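Local coordinates for protein putative acetyltransferase (Streptococcus mutans, PDB 3LD2) that probably transfers acyl groups as a member of the GNAT acetyltransferase family, and binds coenzyme A, at residues 94-99 and 113-118; 49-54 and 90-95. All coordinates share one frame; numbering follows the deposited sequence.

In the fold
Contact 1 pairs two neighbouring strands of the central sheet, and contact 2 lays helix 45-55 over the start of one of them, so strand 92-100 serves both through Gly-94 and Val-95. Their centres are about 10 Å apart. Where they meet, a probable hydrogen bond from Ala-118 N to Val-93 O (2.9 Å) continues the backbone bonding from the end of contact 1 to Val-93 of contact 2. Leu-51 CD2 of contact 2 also lies 4.1 Å from Ala-116 O of contact 1. Coenzyme A binds directly to strand 110-117, whereas the Leu-51 side chain stays about 7 Å from it, which places contact 2 close to the pocket.

Contact 1 (94-99 and 113-118); sequences GVLDYS and FGIAVA. With COA (coenzyme A), chain E.
Val-95 and Ala-116 form a hydrogen-bonded pair of two antiparallel strands whose directions differ by 174°. Val-95 N reaches Ala-116 O over 2.9 Å, and Ala-116 N returns the bond to Val-95 O at the same length of 2.9 Å. The next such pair is less even: Gly-114 N binds Asp-97 O at 2.9 Å, but the reverse bond from Asp-97 N to Gly-114 O is bent and weak. At the non-hydrogen-bonded pairs, CA-H...O contacts such as Ile-115 CA to Val-95 O supplement these bonds.

Apolar contacts gather on the face carrying Leu-96, Tyr-98, Phe-113 and Ile-115, against which helix 126-138 packs. Leu-96 CD1 lies 3.8 Å from Phe-113 CD1, meeting the ring obliquely, while Tyr-98 CB and Phe-113 CB touch at 3.7 Å before their rings diverge. Both rings then meet Phe-134 of that helix. The other face is slighter, with Val-95 CG1 beside the Ala-116 methyl. There Asp-97 CG sits between its backbone N and carbonyl carbon (chi1 71°), which folds the carboxylate back over Gly-114, where no side chain stands in its way.

Ligand contacts come from strand 110-117. Val-117 N donates a nearly straight bond of 2.9 Å (166°) to O9P of coenzyme A, and Ile-115 CG2 packs 3.8 Å from C2P of the pantetheine arm. Such strand-like pairing of pantetheine with the edge of a splayed central strand is the hallmark of cofactor binding in the GNAT fold.

Contact 2 (49-54 and 90-95); sequences VELENK and DKIVGV
The first helix of the GNAT domain packs on the central sheet here, with Leu-51 of helix 45-55 projecting onto residues 92-95 of the adjoining strand. The two axes cross at -67° and approach to 9.1 Å, an interval bridged mainly by one leucine branch. CB of Leu-51 already points toward the strand, and CG, anti to the backbone N (chi1 163°), carries CD2 on to it. That methyl lies 3.9 Å from Gly-94 N and 4.0 Å from Val-93 C, so it rests on the peptide unit joining these residues. On either side of that peptide along the chain it also meets side chains, Ile-92 CG2 at 4.3 Å and Val-95 CG1 at 4.2 Å.

The peptide under the leucine belongs to a classic beta bulge, in which Val-93 and Gly-94 both stand opposite Ala-86 of strand 82-88. Val-93 turns its side chain away from the helix, and Gly-94 has none, leaving bare backbone for CD2 to approach between Ile-92 and Val-95.

The next residue, Glu-52, adds a lesser touch: extended beyond CG, it crosses Val-95 at about a right angle and brings OE1 to 4.2 Å from CG1. Its other oxygen, OE2, accepts a weak hydrogen bond from Trp-56 NE1, which may help to set the carboxylate's position. A polar tie comes from an earlier turn of the same helix, where Gln-47 OE1 accepts the backbone N-H of Ile-92. At the exposed margin Lys-54 NZ forms a long salt bridge with Glu-50 OE2 (3.7 Å), within the helix itself.

Contact 1 (94-99 and 113-118)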
loop_
_atom_site.group_PDB
_atom_site.type_symbol
_atom_site.label_atom_id
_atom_site.label_comp_id
_atom_site.label_asym_id
_atom_site.label_seq_id
_atom_site.Cartn_x
_atom_site.Cartn_y
_atom_site.Cartn_z
ATOM N N GLY A 94 -3.808 3.340 10.435
ATOM C CA GLY A 94 -3.396 3.266 9.047
ATOM C C GLY A 94 -1.937 2.858 8.902
ATOM O O GLY A 94 -1.114 3.111 9.794
ATOM N N VAL A 95 -1.606 2.215 7.785
ATOM C CA VAL A 95 -0.222 1.836 7.529
ATOM C C VAL A 95 0.133 1.844 6.036
ATOM O O VAL A 95 -0.662 1.425 5.188
ATOM C CB VAL A 95 0.123 0.471 8.161
ATOM C CG1 VAL A 95 -0.804 -0.622 7.628
ATOM C CG2 VAL A 95 1.595 0.135 7.918
ATOM N N LEU A 96 1.326 2.346 5.725
ATOM C CA LEU A 96 1.824 2.362 4.367
ATOM C C LEU A 96 3.269 1.870 4.371
ATOM O O LEU A 96 4.129 2.454 5.045
ATOM C CB LEU A 96 1.728 3.764 3.756
ATOM C CG LEU A 96 2.187 3.865 2.277
ATOM C CD1 LEU A 96 1.575 5.038 1.514
ATOM C CD2 LEU A 96 3.722 3.901 2.130
ATOM N N ASP A 97 3.532 0.788 3.641
ATOM C CA ASP A 97 4.899 0.306 3.458
ATOM C C ASP A 97 5.327 0.510 2.012
ATOM O O ASP A 97 4.511 0.409 1.096
ATOM C CB ASP A 97 5.015 -1.164 3.812
ATOM C CG ASP A 97 4.339 -2.056 2.799
ATOM O OD1 ASP A 97 3.107 -1.953 2.668
ATOM O OD2 ASP A 97 5.025 -2.864 2.135
ATOM N N TYR A 98 6.602 0.821 1.808
ATOM C CA TYR A 98 7.122 1.025 0.458
ATOM C C TYR A 98 8.507 0.466 0.287
ATOM O O TYR A 98 9.236 0.257 1.248
ATOM C CB TYR A 98 7.081 2.499 0.042
ATOM C CG TYR A 98 7.947 3.437 0.840
ATOM C CD1 TYR A 98 9.248 3.710 0.439
ATOM C CD2 TYR A 98 7.459 4.075 1.979
ATOM C CE1 TYR A 98 10.056 4.586 1.150
ATOM C CE2 TYR A 98 8.253 4.954 2.710
ATOM C CZ TYR A 98 9.564 5.201 2.295
ATOM O OH TYR A 98 10.389 6.073 2.995
ATOM N N SER A 99 8.867 0.223 -0.954
ATOM C CA SER A 99 10.148 -0.387 -1.253
ATOM C C SER A 99 10.427 -0.285 -2.753
ATOM O O SER A 99 9.500 -0.065 -3.548
ATOM C CB SER A 99 10.095 -1.849 -0.856
ATOM O OG SER A 99 9.332 -2.544 -1.826
ATOM N N PHE A 113 4.434 0.490 -3.251
ATOM C CA PHE A 113 3.900 0.600 -1.879
ATOM C C PHE A 113 2.554 -0.069 -1.689
ATOM O O PHE A 113 1.792 -0.218 -2.631
ATOM C CB PHE A 113 3.772 2.066 -1.443
ATOM C CG PHE A 113 2.685 2.814 -2.155
ATOM C CD1 PHE A 113 1.422 2.934 -1.594
ATOM C CD2 PHE A 113 2.918 3.387 -3.394
ATOM C CE1 PHE A 113 0.405 3.622 -2.251
ATOM C CE2 PHE A 113 1.918 4.074 -4.067
ATOM C CZ PHE A 113 0.655 4.193 -3.494
ATOM N N GLY A 114 2.269 -0.478 -0.458
ATOM C CA GLY A 114 0.936 -0.917 -0.072
ATOM C C GLY A 114 0.386 0.070 0.949
ATOM O O GLY A 114 1.141 0.872 1.507
ATOM N N ILE A 115 -0.920 0.030 1.180
ATOM C CA ILE A 115 -1.548 0.886 2.174
ATOM C C ILE A 115 -2.849 0.263 2.696
ATOM O O ILE A 115 -3.584 -0.382 1.971
ATOM C CB ILE A 115 -1.817 2.298 1.628
ATOM C CG1 ILE A 115 -2.268 3.235 2.760
ATOM C CG2 ILE A 115 -2.840 2.234 0.525
ATOM C CD1 ILE A 115 -2.504 4.651 2.318
ATOM N N ALA A 116 -3.096 0.424 3.985
ATOM C CA ALA A 116 -4.295 -0.121 4.586
ATOM C C ALA A 116 -4.781 0.845 5.653
ATOM O O ALA A 116 -4.034 1.229 6.553
ATOM C CB ALA A 116 -4.036 -1.525 5.161
ATOM N N VAL A 117 -6.017 1.300 5.504
ATOM C CA VAL A 117 -6.622 2.164 6.501
ATOM C C VAL A 117 -7.732 1.398 7.205
ATOM O O VAL A 117 -8.438 0.606 6.573
ATOM C CB VAL A 117 -7.186 3.414 5.882
ATOM C CG1 VAL A 117 -8.080 4.129 6.882
ATOM C CG2 VAL A 117 -6.058 4.308 5.422
ATOM N N ALA A 118 -7.866 1.604 8.511
ATOM C CA ALA A 118 -8.888 0.882 9.269
ATOM C C ALA A 118 -10.281 1.242 8.765
ATOM O O ALA A 118 -10.622 2.420 8.627
ATOM C CB ALA A 118 -8.766 1.172 10.730
HETATM N N1A COA E . -16.086 5.499 -2.383
HETATM C C2A COA E . -15.839 6.620 -3.320
HETATM N N3A COA E . -14.526 7.353 -3.255
HETATM C C4A COA E . -13.519 6.941 -2.290
HETATM C C5A COA E . -13.764 5.815 -1.377
HETATM C C6A COA E . -15.069 5.085 -1.415
HETATM N N6A COA E . -15.259 3.984 -0.484
HETATM N N7A COA E . -12.595 5.599 -0.509
HETATM C C8A COA E . -11.624 6.589 -0.906
HETATM N N9A COA E . -12.161 7.352 -2.063
HETATM C C1B COA E . -11.525 8.534 -2.332
HETATM C C2B COA E . -12.161 9.902 -2.493
HETATM O O2B COA E . -13.302 10.185 -3.244
HETATM C C3B COA E . -11.264 10.888 -1.884
HETATM O O3B COA E . -11.598 12.228 -1.700
HETATM P P3B COA E . -12.799 12.569 -0.576
HETATM O O7A COA E . -12.585 14.163 -0.208
HETATM O O8A COA E . -14.320 12.356 -1.208
HETATM O O9A COA E . -12.711 11.717 0.596
HETATM C C4B COA E . -10.097 10.115 -1.304
HETATM O O4B COA E . -10.304 8.676 -1.546
HETATM C C5B COA E . -9.031 10.499 -0.337
HETATM O O5B COA E . -9.719 9.854 0.720
HETATM P P1A COA E . -9.054 9.171 2.058
HETATM O O1A COA E . -10.045 9.479 3.345
HETATM O O2A COA E . -7.728 9.744 2.244
HETATM O O3A COA E . -8.932 7.551 1.848
HETATM P P2A COA E . -8.922 6.458 3.067
HETATM O O4A COA E . -10.476 6.098 3.488
HETATM O O5A COA E . -8.192 6.943 4.232
HETATM O O6A COA E . -8.254 5.070 2.496
HETATM C CBP COA E . -7.926 3.293 1.053
HETATM C CCP COA E . -8.340 4.772 1.128
HETATM C CDP COA E . -6.480 3.187 1.607
HETATM C CEP COA E . -8.038 2.754 -0.398
HETATM C CAP COA E . -8.855 2.484 2.001
HETATM O OAP COA E . -10.136 2.273 1.473
HETATM C C9P COA E . -8.259 1.102 2.228
HETATM O O9P COA E . -7.859 0.841 3.315
HETATM N N8P COA E . -8.794 -0.016 1.467
HETATM C C7P COA E . -8.634 -1.295 2.128
HETATM C C6P COA E . -7.794 -2.263 1.289
HETATM C C5P COA E . -6.789 -1.510 0.413
HETATM O O5P COA E . -5.811 -1.064 0.908
HETATM N N4P COA E . -6.962 -1.423 -1.024
HETATM C C3P COA E . -5.801 -1.286 -1.927
HETATM C C2P COA E . -4.562 -0.633 -1.305
HETATM S S1P COA E . -3.193 -1.840 -1.370
#

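Contact 2 (49-54 and 90-95)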
loop_
_atom_site.group_PDB
_atom_site.type_symbol
_atom_site.label_atom_id
_atom_site.label_comp_id
_atom_site.label_asym_id
_atom_site.label_seq_id
_atom_site.Cartn_x
_atom_site.Cartn_y
_atom_site.Cartn_z
ATOM N N VAL A 49 0.074 -5.955 12.085
ATOM C CA VAL A 49 -0.436 -7.286 11.766
ATOM C C VAL A 49 -1.973 -7.427 11.902
ATOM O O VAL A 49 -2.645 -7.835 10.954
ATOM C CB VAL A 49 0.274 -8.372 12.585
ATOM C CG1 VAL A 49 -0.428 -9.730 12.410
ATOM C CG2 VAL A 49 1.721 -8.464 12.149
ATOM N N GLU A 50 -2.514 -7.083 13.064
ATOM C CA GLU A 50 -3.952 -7.142 13.307
ATOM C C GLU A 50 -4.735 -6.313 12.318
ATOM O O GLU A 50 -5.744 -6.756 11.785
ATOM C CB GLU A 50 -4.279 -6.639 14.712
ATOM C CG GLU A 50 -4.328 -7.730 15.774
ATOM C CD GLU A 50 -5.478 -8.737 15.567
ATOM O OE1 GLU A 50 -5.161 -9.908 15.259
ATOM O OE2 GLU A 50 -6.677 -8.367 15.715
ATOM N N LEU A 51 -4.277 -5.090 12.091
ATOM C CA LEU A 51 -4.959 -4.188 11.186
ATOM C C LEU A 51 -4.974 -4.740 9.762
ATOM O O LEU A 51 -5.987 -4.670 9.069
ATOM C CB LEU A 51 -4.298 -2.810 11.210
ATOM C CG LEU A 51 -4.633 -1.879 10.039
ATOM C CD1 LEU A 51 -6.142 -1.783 9.817
ATOM C CD2 LEU A 51 -4.084 -0.529 10.304
ATOM N N GLU A 52 -3.850 -5.286 9.322
ATOM C CA GLU A 52 -3.744 -5.705 7.941
ATOM C C GLU A 52 -4.627 -6.897 7.732
ATOM O O GLU A 52 -5.280 -7.030 6.688
ATOM C CB GLU A 52 -2.309 -6.048 7.577
ATOM C CG GLU A 52 -1.631 -4.905 6.874
ATOM C CD GLU A 52 -0.208 -5.211 6.523
ATOM O OE1 GLU A 52 0.647 -4.477 7.034
ATOM O OE2 GLU A 52 0.062 -6.188 5.770
ATOM N N ASN A 53 -4.642 -7.764 8.734
ATOM C CA ASN A 53 -5.359 -9.008 8.611
ATOM C C ASN A 53 -6.873 -8.786 8.732
ATOM O O ASN A 53 -7.658 -9.658 8.368
ATOM C CB ASN A 53 -4.847 -10.043 9.610
ATOM C CG ASN A 53 -3.544 -10.712 9.162
ATOM O OD1 ASN A 53 -3.174 -10.670 7.990
ATOM N ND2 ASN A 53 -2.855 -11.348 10.099
ATOM N N LYS A 54 -7.285 -7.618 9.215
ATOM C CA LYS A 54 -8.709 -7.284 9.210
ATOM C C LYS A 54 -9.041 -6.624 7.892
ATOM O O LYS A 54 -10.207 -6.535 7.515
ATOM C CB LYS A 54 -9.098 -6.322 10.356
ATOM C CG LYS A 54 -8.992 -6.896 11.774
ATOM C CD LYS A 54 -8.890 -5.789 12.831
ATOM C CE LYS A 54 -8.556 -6.367 14.214
ATOM N NZ LYS A 54 -8.968 -5.452 15.322
ATOM N N ASP A 90 -2.238 7.289 19.904
ATOM C CA ASP A 90 -1.262 6.185 19.879
ATOM C C ASP A 90 -1.897 4.804 19.601
ATOM O O ASP A 90 -1.328 3.761 19.916
ATOM C CB ASP A 90 -0.383 6.161 21.142
ATOM C CG ASP A 90 1.075 5.742 20.840
ATOM O OD1 ASP A 90 1.322 4.529 20.612
ATOM O OD2 ASP A 90 1.973 6.632 20.827
ATOM N N LYS A 91 -3.082 4.824 19.005
ATOM C CA LYS A 91 -3.678 3.644 18.403
ATOM C C LYS A 91 -3.423 3.707 16.888
ATOM O O LYS A 91 -3.670 4.742 16.244
ATOM C CB LYS A 91 -5.181 3.621 18.695
ATOM C CG LYS A 91 -5.993 2.654 17.836
ATOM C CD LYS A 91 -6.164 1.289 18.511
ATOM C CE LYS A 91 -6.930 0.306 17.615
ATOM N NZ LYS A 91 -7.131 -1.002 18.297
ATOM N N ILE A 92 -2.905 2.618 16.325
ATOM C CA ILE A 92 -2.617 2.570 14.888
ATOM C C ILE A 92 -3.919 2.458 14.091
ATOM O O ILE A 92 -4.713 1.565 14.366
ATOM C CB ILE A 92 -1.784 1.335 14.512
ATOM C CG1 ILE A 92 -0.551 1.184 15.413
ATOM C CG2 ILE A 92 -1.414 1.385 13.022
ATOM C CD1 ILE A 92 0.680 1.810 14.852
ATOM N N VAL A 93 -4.125 3.337 13.108
ATOM C CA VAL A 93 -5.352 3.329 12.305
ATOM C C VAL A 93 -5.084 3.305 10.802
ATOM O O VAL A 93 -6.018 3.269 9.998
ATOM C CB VAL A 93 -6.265 4.553 12.599
ATOM C CG1 VAL A 93 -6.920 4.412 13.961
ATOM C CG2 VAL A 93 -5.489 5.872 12.450
ATOM N N GLY A 94 -3.808 3.340 10.435
ATOM C CA GLY A 94 -3.396 3.266 9.047
ATOM C C GLY A 94 -1.937 2.858 8.902
ATOM O O GLY A 94 -1.114 3.111 9.794
ATOM N N VAL A 95 -1.606 2.215 7.785
ATOM C CA VAL A 95 -0.222 1.836 7.529
ATOM C C VAL A 95 0.133 1.844 6.036
ATOM O O VAL A 95 -0.662 1.425 5.188
ATOM C CB VAL A 95 0.123 0.471 8.161
ATOM C CG1 VAL A 95 -0.804 -0.622 7.628
ATOM C CG2 VAL A 95 1.595 0.135 7.918
#